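Local coordinates for protein ADP-ribosylating toxin CARDS (Mycoplasma pneumoniae, PDB 4TLV) that transfers the ADP-ribosyl group from NAD(+) to multiple target proteins in vitro and causes vacuolization of mammalian cells, as the main virulence factor of the bacterium, at residues K286-N298 with S308-Y320. Residues are numbered along the deposited sequence; the frame is centred on the assembly and turned at random.
Sequences KTFMLQADPQNNN and SSFPQTIFFWDVY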
loop_
_atom_site.group_PDB
_atom_site.type_symbol
_atom_site.label_atom_id
_atom_site.label_comp_id
_atom_site.label_asym_id
_atom_site.label_seq_id
_atom_site.Cartn_x
_atom_site.Cartn_y
_atom_site.Cartn_z
ATOM N N LYS A 286 14.598 -29.211 10.439
ATOM C CA LYS A 286 14.596 -29.487 9.013
ATOM C C LYS A 286 14.536 -28.179 8.233
ATOM O O LYS A 286 13.908 -27.216 8.673
ATOM C CB LYS A 286 13.410 -30.377 8.642
ATOM C CG LYS A 286 13.541 -31.806 9.162
ATOM C CD LYS A 286 12.344 -32.657 8.782
ATOM C CE LYS A 286 12.507 -34.075 9.311
ATOM N NZ LYS A 286 11.418 -34.979 8.852
ATOM N N THR A 287 15.184 -28.158 7.075
ATOM C CA THR A 287 15.292 -26.938 6.281
ATOM C C THR A 287 14.572 -27.091 4.955
ATOM O O THR A 287 14.654 -28.141 4.311
ATOM C CB THR A 287 16.770 -26.558 6.050
ATOM O OG1 THR A 287 17.407 -26.388 7.325
ATOM C CG2 THR A 287 16.890 -25.249 5.243
ATOM N N PHE A 288 13.866 -26.038 4.553
ATOM C CA PHE A 288 13.068 -26.066 3.338
ATOM C C PHE A 288 13.292 -24.833 2.489
ATOM O O PHE A 288 13.589 -23.755 3.000
ATOM C CB PHE A 288 11.577 -26.096 3.667
ATOM C CG PHE A 288 11.153 -27.259 4.525
ATOM C CD1 PHE A 288 11.199 -27.169 5.904
ATOM C CD2 PHE A 288 10.695 -28.429 3.950
ATOM C CE1 PHE A 288 10.803 -28.235 6.703
ATOM C CE2 PHE A 288 10.294 -29.500 4.744
ATOM C CZ PHE A 288 10.347 -29.397 6.124
ATOM N N MET A 289 13.089 -24.997 1.192
ATOM C CA MET A 289 13.043 -23.873 0.281
ATOM C C MET A 289 11.589 -23.578 -0.052
ATOM O O MET A 289 10.816 -24.481 -0.391
ATOM C CB MET A 289 13.794 -24.193 -1.001
ATOM C CG MET A 289 15.295 -24.311 -0.814
ATOM S SD MET A 289 16.063 -24.894 -2.325
ATOM C CE MET A 289 15.583 -26.611 -2.355
ATOM N N LEU A 290 11.233 -22.303 0.041
ATOM C CA LEU A 290 9.933 -21.828 -0.389
ATOM C C LEU A 290 9.865 -21.857 -1.911
ATOM O O LEU A 290 10.798 -21.395 -2.579
ATOM C CB LEU A 290 9.742 -20.395 0.097
ATOM C CG LEU A 290 8.386 -19.762 -0.182
ATOM C CD1 LEU A 290 7.291 -20.495 0.623
ATOM C CD2 LEU A 290 8.438 -18.284 0.186
ATOM N N GLN A 291 8.777 -22.393 -2.464
ATOM C CA GLN A 291 8.604 -22.402 -3.913
ATOM C C GLN A 291 7.142 -22.152 -4.275
ATOM O O GLN A 291 6.261 -22.330 -3.445
ATOM C CB GLN A 291 9.089 -23.739 -4.501
ATOM C CG GLN A 291 10.586 -23.941 -4.342
ATOM C CD GLN A 291 11.083 -25.209 -4.950
ATOM O OE1 GLN A 291 10.310 -25.996 -5.482
ATOM N NE2 GLN A 291 12.396 -25.423 -4.879
ATOM N N ALA A 292 6.880 -21.725 -5.507
ATOM C CA ALA A 292 5.496 -21.459 -5.911
ATOM C C ALA A 292 5.295 -21.651 -7.407
ATOM O O ALA A 292 6.234 -21.542 -8.191
ATOM C CB ALA A 292 5.038 -20.046 -5.458
ATOM N N ASP A 293 4.062 -21.941 -7.809
ATOM C CA ASP A 293 3.795 -22.288 -9.204
ATOM C C ASP A 293 2.639 -21.456 -9.738
ATOM O O ASP A 293 1.509 -21.632 -9.308
ATOM C CB ASP A 293 3.448 -23.778 -9.321
ATOM C CG ASP A 293 3.317 -24.245 -10.785
ATOM O OD1 ASP A 293 3.069 -23.405 -11.675
ATOM O OD2 ASP A 293 3.477 -25.454 -11.049
ATOM N N PRO A 294 2.911 -20.542 -10.679
ATOM C CA PRO A 294 1.826 -19.672 -11.171
ATOM C C PRO A 294 0.786 -20.415 -12.002
ATOM O O PRO A 294 -0.271 -19.852 -12.280
ATOM C CB PRO A 294 2.545 -18.669 -12.081
ATOM C CG PRO A 294 3.997 -18.834 -11.801
ATOM C CD PRO A 294 4.198 -20.240 -11.317
ATOM N N GLN A 295 1.090 -21.642 -12.415
ATOM C CA GLN A 295 0.138 -22.438 -13.190
ATOM C C GLN A 295 -1.087 -22.828 -12.350
ATOM O O GLN A 295 -2.200 -22.931 -12.863
ATOM C CB GLN A 295 0.820 -23.692 -13.746
ATOM C CG GLN A 295 0.007 -24.444 -14.811
ATOM C CD GLN A 295 -1.002 -25.417 -14.223
ATOM O OE1 GLN A 295 -0.674 -25.998 -13.064
ATOM N NE2 GLN A 295 -2.071 -25.643 -14.803
ATOM N N ASN A 296 -0.876 -23.054 -11.058
ATOM C CA ASN A 296 -1.977 -23.416 -10.165
ATOM C C ASN A 296 -2.002 -22.576 -8.891
ATOM O O ASN A 296 -2.746 -22.876 -7.958
ATOM C CB ASN A 296 -1.905 -24.897 -9.803
ATOM C CG ASN A 296 -0.545 -25.297 -9.260
ATOM O OD1 ASN A 296 0.193 -24.465 -8.735
ATOM N ND2 ASN A 296 -0.203 -26.580 -9.395
ATOM N N ASN A 297 -1.174 -21.537 -8.852
ATOM C CA ASN A 297 -1.101 -20.657 -7.680
ATOM C C ASN A 297 -0.700 -21.353 -6.380
ATOM O O ASN A 297 -0.824 -20.776 -5.312
ATOM C CB ASN A 297 -2.408 -19.868 -7.489
ATOM C CG ASN A 297 -2.522 -18.695 -8.462
ATOM O OD1 ASN A 297 -1.540 -18.304 -9.092
ATOM N ND2 ASN A 297 -3.718 -18.154 -8.601
ATOM N N ASN A 298 -0.206 -22.582 -6.457
ATOM C CA ASN A 298 0.228 -23.262 -5.235
ATOM C C ASN A 298 1.528 -22.679 -4.668
ATOM O O ASN A 298 2.419 -22.281 -5.418
ATOM C CB ASN A 298 0.413 -24.762 -5.482
ATOM C CG ASN A 298 -0.913 -25.501 -5.625
ATOM O OD1 ASN A 298 -1.961 -24.994 -5.234
ATOM N ND2 ASN A 298 -0.862 -26.707 -6.174
ATOM N N SER A 308 3.322 -30.233 -16.500
ATOM C CA SER A 308 3.978 -29.418 -17.519
ATOM C C SER A 308 4.124 -27.953 -17.083
ATOM O O SER A 308 4.046 -27.030 -17.905
ATOM C CB SER A 308 3.240 -29.517 -18.861
ATOM O OG SER A 308 1.926 -28.985 -18.773
ATOM N N SER A 309 4.324 -27.750 -15.783
ATOM C CA SER A 309 4.761 -26.456 -15.273
ATOM C C SER A 309 6.049 -26.650 -14.480
ATOM O O SER A 309 6.657 -27.728 -14.516
ATOM C CB SER A 309 3.689 -25.798 -14.406
ATOM O OG SER A 309 4.059 -24.459 -14.103
ATOM N N PHE A 310 6.469 -25.609 -13.771
ATOM C CA PHE A 310 7.686 -25.693 -12.974
ATOM C C PHE A 310 7.620 -24.754 -11.779
ATOM O O PHE A 310 6.945 -23.735 -11.831
ATOM C CB PHE A 310 8.925 -25.404 -13.831
ATOM C CG PHE A 310 8.914 -24.049 -14.502
ATOM C CD1 PHE A 310 8.218 -23.852 -15.688
ATOM C CD2 PHE A 310 9.610 -22.979 -13.948
ATOM C CE1 PHE A 310 8.211 -22.609 -16.319
ATOM C CE2 PHE A 310 9.613 -21.729 -14.565
ATOM C CZ PHE A 310 8.910 -21.543 -15.759
ATOM N N PRO A 311 8.328 -25.104 -10.697
ATOM C CA PRO A 311 8.321 -24.275 -9.491
ATOM C C PRO A 311 9.188 -23.044 -9.704
ATOM O O PRO A 311 10.230 -23.125 -10.354
ATOM C CB PRO A 311 8.956 -25.185 -8.426
ATOM C CG PRO A 311 9.095 -26.551 -9.066
ATOM C CD PRO A 311 9.159 -26.307 -10.540
ATOM N N GLN A 312 8.756 -21.909 -9.176
ATOM C CA GLN A 312 9.580 -20.714 -9.230
ATOM C C GLN A 312 10.074 -20.417 -7.810
ATOM O O GLN A 312 9.387 -20.717 -6.838
ATOM C CB GLN A 312 8.798 -19.567 -9.874
ATOM C CG GLN A 312 8.558 -19.841 -11.377
ATOM C CD GLN A 312 7.821 -18.716 -12.082
ATOM O OE1 GLN A 312 7.709 -17.612 -11.558
ATOM N NE2 GLN A 312 7.320 -18.995 -13.282
ATOM N N THR A 313 11.275 -19.865 -7.706
ATOM C CA THR A 313 12.039 -19.952 -6.472
ATOM C C THR A 313 12.481 -18.595 -5.937
ATOM O O THR A 313 12.967 -18.515 -4.817
ATOM C CB THR A 313 13.307 -20.812 -6.670
ATOM O OG1 THR A 313 14.209 -20.140 -7.560
ATOM C CG2 THR A 313 12.967 -22.183 -7.258
ATOM N N ILE A 314 12.348 -17.542 -6.736
ATOM C CA ILE A 314 12.827 -16.231 -6.300
ATOM C C ILE A 314 11.682 -15.344 -5.817
ATOM O O ILE A 314 10.715 -15.111 -6.542
ATOM C CB ILE A 314 13.606 -15.492 -7.414
ATOM C CG1 ILE A 314 14.779 -16.353 -7.931
ATOM C CG2 ILE A 314 14.035 -14.082 -6.928
ATOM C CD1 ILE A 314 15.800 -16.812 -6.839
ATOM N N PHE A 315 11.814 -14.841 -4.591
ATOM C CA PHE A 315 10.796 -13.994 -3.978
ATOM C C PHE A 315 11.420 -12.711 -3.451
ATOM O O PHE A 315 12.627 -12.647 -3.227
ATOM C CB PHE A 315 10.093 -14.709 -2.813
ATOM C CG PHE A 315 9.377 -15.978 -3.221
ATOM C CD1 PHE A 315 10.084 -17.164 -3.360
ATOM C CD2 PHE A 315 8.017 -15.979 -3.469
ATOM C CE1 PHE A 315 9.452 -18.336 -3.739
ATOM C CE2 PHE A 315 7.365 -17.153 -3.854
ATOM C CZ PHE A 315 8.092 -18.336 -3.989
ATOM N N PHE A 316 10.586 -11.693 -3.263
ATOM C CA PHE A 316 11.013 -10.496 -2.556
ATOM C C PHE A 316 9.889 -9.984 -1.676
ATOM O O PHE A 316 8.712 -10.250 -1.933
ATOM C CB PHE A 316 11.509 -9.411 -3.531
ATOM C CG PHE A 316 10.469 -8.934 -4.511
ATOM C CD1 PHE A 316 9.589 -7.915 -4.161
ATOM C CD2 PHE A 316 10.419 -9.446 -5.802
ATOM C CE1 PHE A 316 8.639 -7.449 -5.071
ATOM C CE2 PHE A 316 9.476 -8.980 -6.724
ATOM C CZ PHE A 316 8.578 -7.986 -6.346
ATOM N N TRP A 317 10.261 -9.255 -0.630
ATOM C CA TRP A 317 9.312 -8.676 0.299
ATOM C C TRP A 317 9.332 -7.179 -0.007
ATOM O O TRP A 317 10.397 -6.560 0.040
ATOM C CB TRP A 317 9.786 -8.960 1.726
ATOM C CG TRP A 317 8.859 -8.517 2.840
ATOM C CD1 TRP A 317 7.494 -8.537 2.840
ATOM C CD2 TRP A 317 9.256 -8.024 4.116
ATOM N NE1 TRP A 317 7.011 -8.049 4.044
ATOM C CE2 TRP A 317 8.079 -7.745 4.847
ATOM C CE3 TRP A 317 10.500 -7.787 4.720
ATOM C CZ2 TRP A 317 8.110 -7.218 6.139
ATOM C CZ3 TRP A 317 10.530 -7.285 6.003
ATOM C CH2 TRP A 317 9.339 -7.000 6.700
ATOM N N ASP A 318 8.176 -6.609 -0.342
ATOM C CA ASP A 318 8.116 -5.196 -0.754
ATOM C C ASP A 318 7.549 -4.253 0.319
ATOM O O ASP A 318 7.177 -4.683 1.404
ATOM C CB ASP A 318 7.373 -5.033 -2.102
ATOM C CG ASP A 318 5.851 -5.224 -1.985
ATOM O OD1 ASP A 318 5.277 -5.113 -0.880
ATOM O OD2 ASP A 318 5.217 -5.471 -3.029
ATOM N N VAL A 319 7.495 -2.957 0.010
ATOM C CA VAL A 319 7.126 -1.953 1.003
ATOM C C VAL A 319 5.636 -1.940 1.324
ATOM O O VAL A 319 5.223 -1.284 2.281
ATOM C CB VAL A 319 7.526 -0.537 0.547
ATOM C CG1 VAL A 319 9.036 -0.321 0.753
ATOM C CG2 VAL A 319 7.116 -0.326 -0.916
ATOM N N TYR A 320 4.844 -2.684 0.550
ATOM C CA TYR A 320 3.433 -2.911 0.896
ATOM C C TYR A 320 3.321 -4.137 1.798
ATOM O O TYR A 320 2.226 -4.565 2.140
ATOM C CB TYR A 320 2.590 -3.120 -0.374
ATOM C CG TYR A 320 2.535 -1.892 -1.245
ATOM C CD1 TYR A 320 1.748 -0.808 -0.894
ATOM C CD2 TYR A 320 3.281 -1.807 -2.399
ATOM C CE1 TYR A 320 1.717 0.344 -1.683
ATOM C CE2 TYR A 320 3.253 -0.669 -3.184
ATOM C CZ TYR A 320 2.469 0.402 -2.814
ATOM O OH TYR A 320 2.431 1.528 -3.608
HETATM O O HOH W 1 13.163 -20.142 -2.695
#
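The ring of Phe-315 lies against Leu-290 and Ala-292. Leu-290 CD2 sits over the centre of one face, 4.0 Å from the centroid of the Phe-315 ring and 7° off the normal, a CH-pi contact. Leu-290 CG is anti to the backbone N (chi1 -176°), which carries the branch toward the ring; the two side chains cross at about a right angle. Ala-292 N lies at the ring edge, in plane, and Ala-292 CB is 3.8 Å from Phe-315 CZ. The carboxylate of Asp-293 is another flat group. Ser-309 OG donates to Asp-293 OD1 at 2.8 Å on the syn side. Gln-295 N reaches the same oxygen from the opposite face, on the anti side, and closes an Asx turn. Two donors thus grip OD1, one from each face of the carboxylate plane. Ala-292 and Gln-312 form a single antiparallel, hydrogen-bonded bridge: Ala-292 N to Gln-312 O is 3.0 Å, and Gln-312 N to Ala-292 O is 2.7 Å. A water donates to both Leu-290 O and Thr-313 O beyond the bridge. The extended Gln-312 crosses Pro-294, with NE2 3.6 Å from Pro-294 CG. The contact lies in the beta-trefoil D2 domain. Strand 287-293 pairs with strands 278-281 and 298-303, while strand 315-317 runs at 100° to it and pairs with 323-325. Leu-325 touches Phe-315 and Gln-312, and Leu-352 of strand 348-354 packs on Ala-292.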